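Local coordinates for L-arabinose ABC transporter, periplasmic L-arabinose-binding protein (Burkholderia thailandensis, PDB 4KZK), which binds beta-D-galactose and probably captures L-arabinose in the periplasm for uptake by an ABC transporter, at residues P49-Q52 with D53-R56; G267-V270 with A271-E274; L288-P291 with R292-G295; A326-K329 with T330-Q334. All blocks are in the same frame, centred on the assembly; numbering follows the deposited sequence.

Contact 1 of 4, residues P49-Q52 with D53-R56; sequences PWFQ and DEWR. With GAL (beta-D-galactopyranose), chain B.
W50 illustrates how a sugar-binding protein spends both faces of one indole: C4 of the galactose lies over one, 3.6 Å from CD1, and CG of E54 lies over the other, 3.9 Å above the plane. The same CD1 sits above the centre of the F51 ring. At the edge of that phenyl, near its plane, are the sugar's O2 and the carboxylate of E54, whose OE1 comes to 3.2 Å from F51 CD1 with the two planes 83° apart. The extended chain of E54 carries OE2 to 3.0 Å from W50 NE1. That N-H is hydrogen-bonded to D123, which also binds the sugar. E54 OE2 also lies close to the D123 carboxylate, a like-charge approach that probably raises the proton affinity of one of them. Farther along, Q52 reaches W55, three residues on: Q52 OE1 meets the indole edge, 3.6 Å from CE3, while Q52 NE2 donates to the carbonyl of P46. This first part of helix 49-65, in the beta-alpha-beta unit between strands 38-43 and 68-73, leans on strand 38-43 through F51 and W55, with W55 NE1 bonded to F41 O, and on helix 291-308 through W50 and E54.

Contact 2 of 4, residues G267-V270 with A271-E274; sequences GSQV and ALNE
Between S268 and L272 the first helical turn closes in the usual way, with L272 N donating to S268 O at 3.1 Å and 163°, in the carbonyl plane, while A271 N makes a weak second bond to the same oxygen; N273 N follows, donating to Q269 O at 2.9 Å. S268 holds the N-cap position without using its hydroxyl as a cap; OG is bonded instead to the carboxylate of D53. L272, with CG anti to its carbonyl carbon (chi1 -56°), rests CG against S268 O at 3.4 Å and sends CD1 to the amide of Q269, 3.5 Å from OE1. G267 precedes this turn with a positive phi, its CA 4.0 Å from the methyl CB of A271. At the far end, E274 N reaches V270 O in a weak bond, and a water reinforces the link: it donates both to V270 O and, at 2.7 Å, to E274 OE2. A bend at chi2 turns the E274 carboxylate back toward this water; it has further partners in T281, R248 and K277, so its charge is probably well balanced. Helix 269-276 lies in the beta-alpha-beta unit between strands 260-264 and 283-288. A271 and E274 pack on the latter strand, V270 on helix 240-252, and Q269 and V270 on P49 at the start of helix 49-65.

Contact 3 of 4, residues L288-P291 with R292-G295; sequences LLNP and RLHG
N290 meets the start of the helix with both branches of its amide, one by a weak bond and one by packing. OD1 accepts the weak bond from R292 N at 3.0 Å and 132°, closing an Asx turn, and ND2 lies 3.6 Å from L293 CG, the two side chains meeting at about a right angle. With CG anti to the backbone N (chi1 -168°), the amide is set where it can reach R292. The carbonyl of N290 serves the same turn, taking weak bonds from L293 N at 3.1 Å and from H294 N at 3.5 Å. This is an N-cap, with a weak capping bond: an asparagine just before helix 291-308, followed by a proline, P291, whose nitrogen has no proton to offer. P291 O receives G295 N at 2.8 Å, from above the carbonyl plane; a wider pi-type turn lies at residues 293-295. H294 CD2 stays 3.7 Å from N290 O, and the H294 ring is held by two bonds farther out, ND1 with D123 and NE2 with T318. D123 also binds the galactose, which H294 and L289 touch directly. Beyond them, I142 packs on both L289 and H294, and M140 of the same strand, 139-142, on L293 and H294.

Contact 4 of 4, residues A326-K329 with T330-Q334; sequences ANEK and TARAQ
E328 and R332 meet closely along the backbone and loosely at their charged ends, a useful reminder that opposite charges one helical turn apart need not pair. In the tight part, R332 N donates to E328 O at 3.0 Å and 162°, and R332 CB and CG lie 3.3 Å from that same oxygen. A331 is similarly close: its N bonds N327 O at 2.9 Å, nearly along the C=O axis, and its CB lies 3.4 Å from it. The looser part begins at E328 OE1, no nearer to R332 than 4.1 Å, at CD. With CG between backbone N and carbonyl carbon (chi1 55°) and the chain bent at chi2, the E328 carboxylate is brought to its neighbour in sequence: K329 NZ comes to OE2 from above the carboxylate plane in a 2.8 Å salt bridge. R332 NH1 donates to the carbonyl of G267. On the solvent side, K329, T330 and A333 are exposed. E328 and A331 face I323, and L272 of helix 269-276 touches both E328 and R332. N327 occupies the N-cap position but makes no side-chain cap; its amide bonds back to T324 and L322, in the connection by which the last strand of this periplasmic binding protein, 315-324, passes into the C-terminal helix, 328-334.

How the contacts relate
The four contacts follow one another along the chain, each within or at the start of a different helix: 49-65, 269-276, 291-308 and 328-334. Helices 269-276 and 291-308 flank strand 283-288 along the chain, and that strand lies beside 315-324 in the sheet. Contacts 1 and 3 lie closest, centres 9 Å apart, and meet beside the sugar, where H294 packs edge-to-face with W50. Contact 2 touches all the others; contacts 1 and 4, centres 18 Å apart, do not touch. Such proteins have two alpha/beta lobes that close over the ligand, so the packing of contact 1 on contact 2 probably spans the cleft, while surface contact 4 packs against helix 269-276 and strands 283-288 and 315-324.

Contact 1 of 4, residues P49-Q52 with D53-R56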
ATOM      1  N   PRO A  49      -0.245  -9.481   1.156  1.00  8.39           N
ATOM      2  CA  PRO A  49       0.092  -9.893   2.526  1.00  8.70           C
ATOM      3  C   PRO A  49       0.014  -8.750   3.518  1.00  8.35           C
ATOM      4  O   PRO A  49      -0.079  -9.001   4.709  1.00  8.86           O
ATOM      5  CB  PRO A  49       1.508 -10.427   2.399  1.00  9.25           C
ATOM      6  CG  PRO A  49       2.070  -9.768   1.189  1.00  9.09           C
ATOM      7  CD  PRO A  49       0.905  -9.628   0.242  1.00  8.63           C
ATOM      8  N   TRP A  50       0.046  -7.501   3.051  1.00  7.87           N
ATOM      9  CA  TRP A  50      -0.207  -6.358   3.937  1.00  7.70           C
ATOM     10  C   TRP A  50      -1.523  -6.514   4.693  1.00  7.69           C
ATOM     11  O   TRP A  50      -1.590  -6.250   5.899  1.00  8.07           O
ATOM     12  CB  TRP A  50      -0.185  -5.039   3.141  1.00  7.39           C
ATOM     13  CG  TRP A  50      -0.578  -3.872   3.948  1.00  7.46           C
ATOM     14  CD1 TRP A  50      -1.768  -3.200   3.909  1.00  7.26           C
ATOM     15  CD2 TRP A  50       0.196  -3.253   4.958  1.00  7.99           C
ATOM     16  NE1 TRP A  50      -1.763  -2.190   4.828  1.00  7.75           N
ATOM     17  CE2 TRP A  50      -0.565  -2.200   5.489  1.00  8.15           C
ATOM     18  CE3 TRP A  50       1.469  -3.499   5.495  1.00  8.59           C
ATOM     19  CZ2 TRP A  50      -0.098  -1.392   6.535  1.00  8.74           C
ATOM     20  CZ3 TRP A  50       1.918  -2.693   6.511  1.00  9.27           C
ATOM     21  CH2 TRP A  50       1.148  -1.638   6.997  1.00  9.34           C
ATOM     22  N   PHE A  51      -2.572  -6.939   3.994  1.00  7.65           N
ATOM     23  CA  PHE A  51      -3.874  -7.059   4.628  1.00  7.92           C
ATOM     24  C   PHE A  51      -3.940  -8.276   5.524  1.00  8.99           C
ATOM     25  O   PHE A  51      -4.608  -8.263   6.545  1.00  9.58           O
ATOM     26  CB  PHE A  51      -4.988  -7.023   3.566  1.00  7.49           C
ATOM     27  CG  PHE A  51      -5.120  -5.679   2.931  1.00  7.27           C
ATOM     28  CD1 PHE A  51      -5.537  -4.601   3.665  1.00  7.25           C
ATOM     29  CD2 PHE A  51      -4.756  -5.463   1.620  1.00  7.05           C
ATOM     30  CE1 PHE A  51      -5.576  -3.343   3.096  1.00  7.28           C
ATOM     31  CE2 PHE A  51      -4.782  -4.205   1.060  1.00  7.29           C
ATOM     32  CZ  PHE A  51      -5.214  -3.151   1.803  1.00  7.18           C
ATOM     33  N   GLN A  52      -3.216  -9.309   5.156  1.00  9.55           N
ATOM     34  CA  GLN A  52      -3.049 -10.453   6.054  1.00 10.74           C
ATOM     35  C   GLN A  52      -2.347 -10.002   7.346  1.00 11.25           C
ATOM     36  O   GLN A  52      -2.680 -10.454   8.458  1.00 11.83           O
ATOM     37  CB  GLN A  52      -2.286 -11.598   5.358  1.00 11.60           C
ATOM     38  CG  GLN A  52      -3.043 -12.228   4.175  1.00 11.85           C
ATOM     39  CD  GLN A  52      -4.312 -12.979   4.566  1.00 13.05           C
ATOM     40  OE1 GLN A  52      -4.489 -13.359   5.720  1.00 14.64           O
ATOM     41  NE2 GLN A  52      -5.205 -13.191   3.599  1.00 13.41           N
ATOM     42  N   ASP A  53      -1.384  -9.095   7.227  1.00 11.01           N
ATOM     43  CA  ASP A  53      -0.682  -8.587   8.402  1.00 11.95           C
ATOM     44  C   ASP A  53      -1.589  -7.722   9.257  1.00 11.95           C
ATOM     45  O   ASP A  53      -1.562  -7.828  10.490  1.00 12.61           O
ATOM     46  CB  ASP A  53       0.557  -7.770   8.021  1.00 12.14           C
ATOM     47  CG  ASP A  53       1.664  -8.607   7.411  1.00 13.04           C
ATOM     48  OD1 ASP A  53       1.701  -9.847   7.594  1.00 14.24           O
ATOM     49  OD2 ASP A  53       2.541  -8.013   6.764  1.00 13.21           O
ATOM     50  N   GLU A  54      -2.385  -6.861   8.627  1.00 11.05           N
ATOM     51  CA  GLU A  54      -3.390  -6.102   9.393  1.00 11.33           C
ATOM     52  C   GLU A  54      -4.278  -7.042  10.173  1.00 12.21           C
ATOM     53  O   GLU A  54      -4.520  -6.808  11.369  1.00 13.26           O
ATOM     54  CB  GLU A  54      -4.237  -5.251   8.450  1.00 10.38           C
ATOM     55  CG  GLU A  54      -3.517  -4.015   7.962  1.00 10.02           C
ATOM     56  CD  GLU A  54      -4.409  -3.123   7.119  1.00  9.35           C
ATOM     57  OE1 GLU A  54      -5.484  -3.567   6.705  1.00  9.14           O
ATOM     58  OE2 GLU A  54      -4.009  -1.955   6.864  1.00  9.45           O
ATOM     59  N   TRP A  55      -4.775  -8.087   9.512  1.00 12.41           N
ATOM     60  CA  TRP A  55      -5.656  -9.079  10.162  1.00 13.43           C
ATOM     61  C   TRP A  55      -5.007  -9.783  11.345  1.00 15.33           C
ATOM     62  O   TRP A  55      -5.672 -10.007  12.362  1.00 16.49           O
ATOM     63  CB  TRP A  55      -6.153 -10.120   9.165  1.00 13.10           C
ATOM     64  CG  TRP A  55      -7.384  -9.710   8.364  1.00 12.44           C
ATOM     65  CD1 TRP A  55      -8.277  -8.715   8.675  1.00 12.42           C
ATOM     66  CD2 TRP A  55      -7.895 -10.353   7.197  1.00 12.49           C
ATOM     67  NE1 TRP A  55      -9.291  -8.687   7.752  1.00 12.00           N
ATOM     68  CE2 TRP A  55      -9.080  -9.680   6.829  1.00 11.97           C
ATOM     69  CE3 TRP A  55      -7.469 -11.434   6.425  1.00 12.90           C
ATOM     70  CZ2 TRP A  55      -9.836 -10.058   5.738  1.00 12.04           C
ATOM     71  CZ3 TRP A  55      -8.218 -11.799   5.327  1.00 13.02           C
ATOM     72  CH2 TRP A  55      -9.391 -11.125   4.995  1.00 12.36           C
ATOM     73  N   ARG A  56      -3.738 -10.144  11.215  1.00 15.92           N
ATOM     74  CA  ARG A  56      -3.045 -10.866  12.278  1.00 18.29           C
ATOM     75  C   ARG A  56      -2.951  -9.968  13.512  1.00 18.69           C
ATOM     76  O   ARG A  56      -3.150 -10.429  14.649  1.00 19.69           O
ATOM     77  CB  ARG A  56      -1.650 -11.313  11.807  1.00 19.75           C
ATOM     78  CG  ARG A  56      -0.758 -11.858  12.907  1.00 22.98           C
ATOM     79  CD  ARG A  56       0.483 -12.519  12.334  1.00 24.63           C
ATOM     80  NE  ARG A  56       1.384 -11.603  11.624  1.00 25.89           N
ATOM     81  CZ  ARG A  56       2.509 -11.066  12.132  1.00 27.31           C
ATOM     82  NH1 ARG A  56       2.894 -11.296  13.385  1.00 29.04           N
ATOM     83  NH2 ARG A  56       3.258 -10.267  11.368  1.00 27.77           N
TER
HETATM   84  C1  GAL B 600      -3.030   0.294   0.233  1.00  7.50           C
HETATM   85  C2  GAL B 600      -2.254  -0.731  -0.589  1.00  7.29           C
HETATM   86  C3  GAL B 600      -1.545  -1.688   0.379  1.00  6.83           C
HETATM   87  C4  GAL B 600      -0.704  -0.889   1.370  1.00  6.84           C
HETATM   88  C5  GAL B 600      -1.597   0.103   2.093  1.00  7.21           C
HETATM   89  C6  GAL B 600      -0.805   0.978   3.055  1.00  7.36           C
HETATM   90  O1  GAL B 600      -3.574   1.233  -0.675  1.00  7.68           O
HETATM   91  O2  GAL B 600      -3.170  -1.431  -1.400  1.00  7.86           O
HETATM   92  O3  GAL B 600      -0.740  -2.641  -0.327  1.00  6.75           O
HETATM   93  O4  GAL B 600       0.369  -0.252   0.721  1.00  6.31           O
HETATM   94  O5  GAL B 600      -2.164   0.977   1.126  1.00  7.66           O
HETATM   95  O6  GAL B 600      -1.657   1.900   3.715  1.00  7.64           O

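Contact 2 of 4, residues G267-V270 with A271-E274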
ATOM      1  N   GLY A 267       6.943  -3.620   2.773  1.00  7.61           N
ATOM      2  CA  GLY A 267       7.943  -4.430   3.460  1.00  7.91           C
ATOM      3  C   GLY A 267       7.409  -5.731   4.039  1.00  8.29           C
ATOM      4  O   GLY A 267       7.990  -6.319   4.957  1.00  8.58           O
ATOM      5  N   SER A 268       6.272  -6.190   3.491  1.00  8.27           N
ATOM      6  CA  SER A 268       5.640  -7.449   3.876  1.00  8.91           C
ATOM      7  C   SER A 268       6.116  -8.585   2.954  1.00  8.94           C
ATOM      8  O   SER A 268       7.206  -8.503   2.364  1.00  8.63           O
ATOM      9  CB  SER A 268       4.116  -7.295   3.860  1.00  9.12           C
ATOM     10  OG  SER A 268       3.455  -8.435   4.366  1.00  9.98           O
ATOM     11  N   GLN A 269       5.329  -9.652   2.848  1.00  9.44           N
ATOM     12  CA  GLN A 269       5.842 -10.896   2.282  1.00 10.35           C
ATOM     13  C   GLN A 269       6.240 -10.836   0.815  1.00  9.59           C
ATOM     14  O   GLN A 269       7.066 -11.613   0.398  1.00  9.51           O
ATOM     15  CB  GLN A 269       4.840 -12.037   2.533  1.00 11.82           C
ATOM     16  CG  GLN A 269       4.515 -12.266   4.022  1.00 13.63           C
ATOM     17  CD  GLN A 269       5.720 -12.613   4.876  1.00 15.13           C
ATOM     18  OE1 GLN A 269       5.920 -12.100   5.996  1.00 18.29           O
ATOM     19  NE2 GLN A 269       6.544 -13.441   4.354  1.00 15.35           N
ATOM     20  N   VAL A 270       5.691  -9.910   0.037  1.00  8.82           N
ATOM     21  CA  VAL A 270       6.138  -9.775  -1.345  1.00  8.50           C
ATOM     22  C   VAL A 270       7.594  -9.283  -1.390  1.00  8.46           C
ATOM     23  O   VAL A 270       8.403  -9.791  -2.156  1.00  8.73           O
ATOM     24  CB  VAL A 270       5.220  -8.843  -2.158  1.00  8.13           C
ATOM     25  CG1 VAL A 270       5.781  -8.597  -3.544  1.00  8.14           C
ATOM     26  CG2 VAL A 270       3.798  -9.395  -2.245  1.00  8.43           C
ATOM     27  N   ALA A 271       7.946  -8.343  -0.514  1.00  8.18           N
ATOM     28  CA  ALA A 271       9.326  -7.858  -0.422  1.00  8.31           C
ATOM     29  C   ALA A 271      10.208  -8.988   0.072  1.00  9.03           C
ATOM     30  O   ALA A 271      11.290  -9.261  -0.466  1.00  8.96           O
ATOM     31  CB  ALA A 271       9.404  -6.682   0.537  1.00  8.13           C
ATOM     32  N   LEU A 272       9.745  -9.664   1.111  1.00  9.48           N
ATOM     33  CA  LEU A 272      10.549 -10.707   1.735  1.00 10.55           C
ATOM     34  C   LEU A 272      10.799 -11.868   0.776  1.00 10.77           C
ATOM     35  O   LEU A 272      11.859 -12.494   0.812  1.00 11.33           O
ATOM     36  CB  LEU A 272       9.888 -11.222   3.007  1.00 11.38           C
ATOM     37  CG  LEU A 272       9.547 -10.189   4.086  1.00 11.90           C
ATOM     38  CD1 LEU A 272       9.195 -10.934   5.362  1.00 12.72           C
ATOM     39  CD2 LEU A 272      10.680  -9.196   4.290  1.00 12.13           C
ATOM     40  N   ASN A 273       9.837 -12.177  -0.087  1.00 10.64           N
ATOM     41  CA  ASN A 273      10.043 -13.238  -1.084  1.00 11.44           C
ATOM     42  C   ASN A 273      11.160 -12.855  -2.040  1.00 11.05           C
ATOM     43  O   ASN A 273      11.981 -13.689  -2.401  1.00 11.70           O
ATOM     44  CB  ASN A 273       8.769 -13.495  -1.888  1.00 12.01           C
ATOM     45  CG  ASN A 273       7.720 -14.263  -1.118  1.00 13.18           C
ATOM     46  OD1 ASN A 273       8.013 -14.877  -0.090  1.00 14.97           O
ATOM     47  ND2 ASN A 273       6.496 -14.257  -1.615  1.00 13.52           N
ATOM     48  N   GLU A 274      11.207 -11.592  -2.463  1.00 10.32           N
ATOM     49  CA  GLU A 274      12.323 -11.148  -3.318  1.00 10.29           C
ATOM     50  C   GLU A 274      13.644 -11.186  -2.587  1.00 10.72           C
ATOM     51  O   GLU A 274      14.645 -11.594  -3.169  1.00 11.37           O
ATOM     52  CB  GLU A 274      12.119  -9.738  -3.844  1.00  9.76           C
ATOM     53  CG  GLU A 274      10.879  -9.604  -4.721  1.00  9.66           C
ATOM     54  CD  GLU A 274      10.946 -10.442  -5.981  1.00 10.28           C
ATOM     55  OE1 GLU A 274      11.953 -10.403  -6.692  1.00 10.92           O
ATOM     56  OE2 GLU A 274       9.982 -11.175  -6.265  1.00 10.79           O
TER
HETATM   57  O   HOH W   1       7.811 -11.377  -4.620  1.00 13.76           O

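Contact 3 of 4, residues L288-P291 with R292-G295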
ATOM      1  N   LEU A 288       9.369  -0.198   4.656  1.00  8.61           N
ATOM      2  CA  LEU A 288       8.710  -1.010   5.644  1.00  8.95           C
ATOM      3  C   LEU A 288       7.689  -0.159   6.386  1.00  9.29           C
ATOM      4  O   LEU A 288       8.059   0.851   6.994  1.00 10.20           O
ATOM      5  CB  LEU A 288       9.731  -1.571   6.637  1.00  9.46           C
ATOM      6  CG  LEU A 288       9.171  -2.387   7.792  1.00  9.79           C
ATOM      7  CD1 LEU A 288       8.534  -3.689   7.316  1.00  9.64           C
ATOM      8  CD2 LEU A 288      10.249  -2.694   8.835  1.00 10.44           C
ATOM      9  N   LEU A 289       6.435  -0.567   6.295  1.00  9.26           N
ATOM     10  CA  LEU A 289       5.342   0.003   7.075  1.00  9.57           C
ATOM     11  C   LEU A 289       5.052  -0.823   8.334  1.00 10.26           C
ATOM     12  O   LEU A 289       5.571  -1.927   8.526  1.00 10.28           O
ATOM     13  CB  LEU A 289       4.085   0.074   6.206  1.00  9.40           C
ATOM     14  CG  LEU A 289       4.212   0.856   4.897  1.00  9.09           C
ATOM     15  CD1 LEU A 289       2.879   0.805   4.175  1.00  9.09           C
ATOM     16  CD2 LEU A 289       4.683   2.296   5.055  1.00  9.36           C
ATOM     17  N   ASN A 290       4.172  -0.286   9.175  1.00 10.58           N
ATOM     18  CA  ASN A 290       3.881  -0.886  10.467  1.00 11.31           C
ATOM     19  C   ASN A 290       2.434  -1.399  10.575  1.00 11.48           C
ATOM     20  O   ASN A 290       1.529  -0.645  10.961  1.00 11.35           O
ATOM     21  CB  ASN A 290       4.183   0.089  11.602  1.00 12.12           C
ATOM     22  CG  ASN A 290       4.157  -0.597  12.952  1.00 13.03           C
ATOM     23  OD1 ASN A 290       3.649  -1.715  13.072  1.00 13.26           O
ATOM     24  ND2 ASN A 290       4.675   0.064  13.977  1.00 13.72           N
ATOM     25  N   PRO A 291       2.200  -2.694  10.276  1.00 11.64           N
ATOM     26  CA  PRO A 291       0.820  -3.168  10.278  1.00 12.01           C
ATOM     27  C   PRO A 291       0.242  -3.342  11.681  1.00 13.23           C
ATOM     28  O   PRO A 291      -0.961  -3.576  11.845  1.00 13.67           O
ATOM     29  CB  PRO A 291       0.912  -4.524   9.582  1.00 11.85           C
ATOM     30  CG  PRO A 291       2.288  -5.017   9.928  1.00 11.79           C
ATOM     31  CD  PRO A 291       3.130  -3.768   9.852  1.00 11.51           C
ATOM     32  N   ARG A 292       1.086  -3.256  12.712  1.00 13.96           N
ATOM     33  CA  ARG A 292       0.554  -3.190  14.067  1.00 15.51           C
ATOM     34  C   ARG A 292      -0.271  -1.923  14.261  1.00 15.18           C
ATOM     35  O   ARG A 292      -1.337  -1.953  14.901  1.00 15.68           O
ATOM     36  CB  ARG A 292       1.672  -3.232  15.104  1.00 17.35           C
ATOM     37  CG  ARG A 292       1.139  -3.397  16.511  1.00 19.96           C
ATOM     38  CD  ARG A 292       2.270  -3.444  17.518  1.00 21.81           C
ATOM     39  NE  ARG A 292       3.179  -4.563  17.289  1.00 23.60           N
ATOM     40  CZ  ARG A 292       3.057  -5.780  17.817  1.00 25.11           C
ATOM     41  NH1 ARG A 292       2.019  -6.093  18.592  1.00 26.86           N
ATOM     42  NH2 ARG A 292       3.983  -6.706  17.539  1.00 25.85           N
ATOM     43  N   LEU A 293       0.203  -0.807  13.725  1.00 14.05           N
ATOM     44  CA  LEU A 293      -0.563   0.444  13.817  1.00 14.16           C
ATOM     45  C   LEU A 293      -1.878   0.306  13.041  1.00 13.41           C
ATOM     46  O   LEU A 293      -2.950   0.577  13.573  1.00 13.67           O
ATOM     47  CB  LEU A 293       0.243   1.631  13.304  1.00 14.24           C
ATOM     48  CG  LEU A 293       1.582   1.934  13.998  1.00 14.95           C
ATOM     49  CD1 LEU A 293       2.300   3.104  13.356  1.00 15.16           C
ATOM     50  CD2 LEU A 293       1.386   2.161  15.479  1.00 16.15           C
ATOM     51  N   HIS A 294      -1.802  -0.167  11.803  1.00 12.45           N
ATOM     52  CA  HIS A 294      -2.986  -0.269  10.948  1.00 11.92           C
ATOM     53  C   HIS A 294      -3.961  -1.376  11.320  1.00 12.29           C
ATOM     54  O   HIS A 294      -5.125  -1.305  10.955  1.00 11.98           O
ATOM     55  CB  HIS A 294      -2.548  -0.426   9.487  1.00 11.02           C
ATOM     56  CG  HIS A 294      -1.915   0.802   8.918  1.00 10.89           C
ATOM     57  ND1 HIS A 294      -2.207   1.274   7.655  1.00 10.58           N
ATOM     58  CD2 HIS A 294      -0.993   1.648   9.437  1.00 11.14           C
ATOM     59  CE1 HIS A 294      -1.487   2.361   7.420  1.00 10.82           C
ATOM     60  NE2 HIS A 294      -0.754   2.616   8.490  1.00 11.10           N
ATOM     61  N   GLY A 295      -3.500  -2.403  12.038  1.00 12.63           N
ATOM     62  CA  GLY A 295      -4.345  -3.534  12.433  1.00 13.29           C
ATOM     63  C   GLY A 295      -4.707  -3.531  13.904  1.00 14.63           C
ATOM     64  O   GLY A 295      -5.864  -3.744  14.251  1.00 14.99           O
TER

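Contact 4 of 4, residues A326-K329 with T330-Q334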
ATOM      1  N   ALA A 326      20.023  -6.382   3.373  1.00 10.77           N
ATOM      2  CA  ALA A 326      21.013  -6.275   4.452  1.00 11.02           C
ATOM      3  C   ALA A 326      20.402  -6.047   5.845  1.00 10.90           C
ATOM      4  O   ALA A 326      20.977  -6.465   6.859  1.00 11.33           O
ATOM      5  CB  ALA A 326      21.967  -5.140   4.141  1.00 11.26           C
ATOM      6  N   ASN A 327      19.250  -5.384   5.914  1.00 10.59           N
ATOM      7  CA  ASN A 327      18.678  -5.031   7.210  1.00 10.58           C
ATOM      8  C   ASN A 327      17.243  -5.460   7.456  1.00 10.39           C
ATOM      9  O   ASN A 327      16.675  -5.149   8.499  1.00 10.27           O
ATOM     10  CB  ASN A 327      18.805  -3.522   7.429  1.00 10.74           C
ATOM     11  CG  ASN A 327      17.829  -2.745   6.595  1.00 10.91           C
ATOM     12  OD1 ASN A 327      17.376  -3.236   5.578  1.00 10.82           O
ATOM     13  ND2 ASN A 327      17.444  -1.553   7.042  1.00 11.31           N
ATOM     14  N   GLU A 328      16.615  -6.137   6.499  1.00 10.35           N
ATOM     15  CA  GLU A 328      15.183  -6.436   6.650  1.00 10.54           C
ATOM     16  C   GLU A 328      14.843  -7.228   7.914  1.00 10.62           C
ATOM     17  O   GLU A 328      13.839  -6.943   8.591  1.00 10.21           O
ATOM     18  CB  GLU A 328      14.623  -7.145   5.411  1.00 10.95           C
ATOM     19  CG  GLU A 328      15.325  -8.405   4.977  1.00 11.72           C
ATOM     20  CD  GLU A 328      14.629  -9.680   5.385  1.00 12.53           C
ATOM     21  OE1 GLU A 328      13.625  -9.614   6.124  1.00 13.08           O
ATOM     22  OE2 GLU A 328      15.115 -10.769   4.947  1.00 14.17           O
ATOM     23  N   LYS A 329      15.667  -8.209   8.268  1.00 10.89           N
ATOM     24  CA  LYS A 329      15.336  -9.035   9.438  1.00 11.45           C
ATOM     25  C   LYS A 329      15.399  -8.233  10.739  1.00 11.14           C
ATOM     26  O   LYS A 329      14.507  -8.322  11.587  1.00 11.14           O
ATOM     27  CB  LYS A 329      16.242 -10.256   9.499  1.00 12.62           C
ATOM     28  CG  LYS A 329      16.045 -11.158   8.302  1.00 13.56           C
ATOM     29  CD  LYS A 329      16.747 -12.496   8.486  1.00 15.04           C
ATOM     30  CE  LYS A 329      16.394 -13.422   7.323  1.00 16.18           C
ATOM     31  NZ  LYS A 329      16.720 -12.862   5.971  1.00 16.68           N
ATOM     32  N   THR A 330      16.459  -7.457  10.887  1.00 10.83           N
ATOM     33  CA  THR A 330      16.621  -6.604  12.045  1.00 10.88           C
ATOM     34  C   THR A 330      15.555  -5.534  12.148  1.00 10.56           C
ATOM     35  O   THR A 330      15.006  -5.299  13.218  1.00 10.69           O
ATOM     36  CB  THR A 330      18.029  -5.989  12.019  1.00 11.04           C
ATOM     37  OG1 THR A 330      18.968  -7.040  12.277  1.00 11.24           O
ATOM     38  CG2 THR A 330      18.204  -4.936  13.074  1.00 11.49           C
ATOM     39  N   ALA A 331      15.290  -4.865  11.035  1.00 10.13           N
ATOM     40  CA  ALA A 331      14.307  -3.769  11.017  1.00 10.01           C
ATOM     41  C   ALA A 331      12.924  -4.259  11.400  1.00 10.01           C
ATOM     42  O   ALA A 331      12.212  -3.611  12.183  1.00 10.13           O
ATOM     43  CB  ALA A 331      14.242  -3.091   9.666  1.00  9.82           C
ATOM     44  N   ARG A 332      12.533  -5.395  10.833  1.00  9.89           N
ATOM     45  CA  ARG A 332      11.248  -5.957  11.137  1.00 10.12           C
ATOM     46  C   ARG A 332      11.183  -6.395  12.593  1.00 10.49           C
ATOM     47  O   ARG A 332      10.208  -6.092  13.270  1.00 10.67           O
ATOM     48  CB  ARG A 332      10.927  -7.099  10.172  1.00 10.25           C
ATOM     49  CG  ARG A 332      10.566  -6.601   8.772  1.00 10.24           C
ATOM     50  CD  ARG A 332      10.336  -7.736   7.773  1.00 10.56           C
ATOM     51  NE  ARG A 332       9.379  -8.682   8.319  1.00 11.25           N
ATOM     52  CZ  ARG A 332       8.057  -8.583   8.201  1.00 11.45           C
ATOM     53  NH1 ARG A 332       7.498  -7.636   7.443  1.00 11.37           N
ATOM     54  NH2 ARG A 332       7.283  -9.455   8.819  1.00 12.00           N
ATOM     55  N   ALA A 333      12.232  -7.052  13.112  1.00 10.65           N
ATOM     56  CA  ALA A 333      12.242  -7.500  14.518  1.00 11.26           C
ATOM     57  C   ALA A 333      12.174  -6.331  15.501  1.00 11.63           C
ATOM     58  O   ALA A 333      11.571  -6.432  16.570  1.00 12.05           O
ATOM     59  CB  ALA A 333      13.462  -8.365  14.792  1.00 11.60           C
ATOM     60  N   GLN A 334      12.798  -5.207  15.151  1.00 11.57           N
ATOM     61  CA  GLN A 334      12.775  -4.051  16.048  1.00 12.27           C
ATOM     62  C   GLN A 334      11.406  -3.375  16.095  1.00 12.74           C
ATOM     63  O   GLN A 334      11.163  -2.595  17.002  1.00 12.96           O
ATOM     64  CB  GLN A 334      13.895  -3.074  15.676  1.00 12.24           C
ATOM     65  CG  GLN A 334      15.258  -3.655  16.076  1.00 12.53           C
ATOM     66  CD  GLN A 334      16.479  -2.838  15.663  1.00 12.57           C
ATOM     67  OE1 GLN A 334      16.370  -1.735  15.139  1.00 12.69           O
ATOM     68  NE2 GLN A 334      17.654  -3.399  15.904  1.00 12.83           N
TER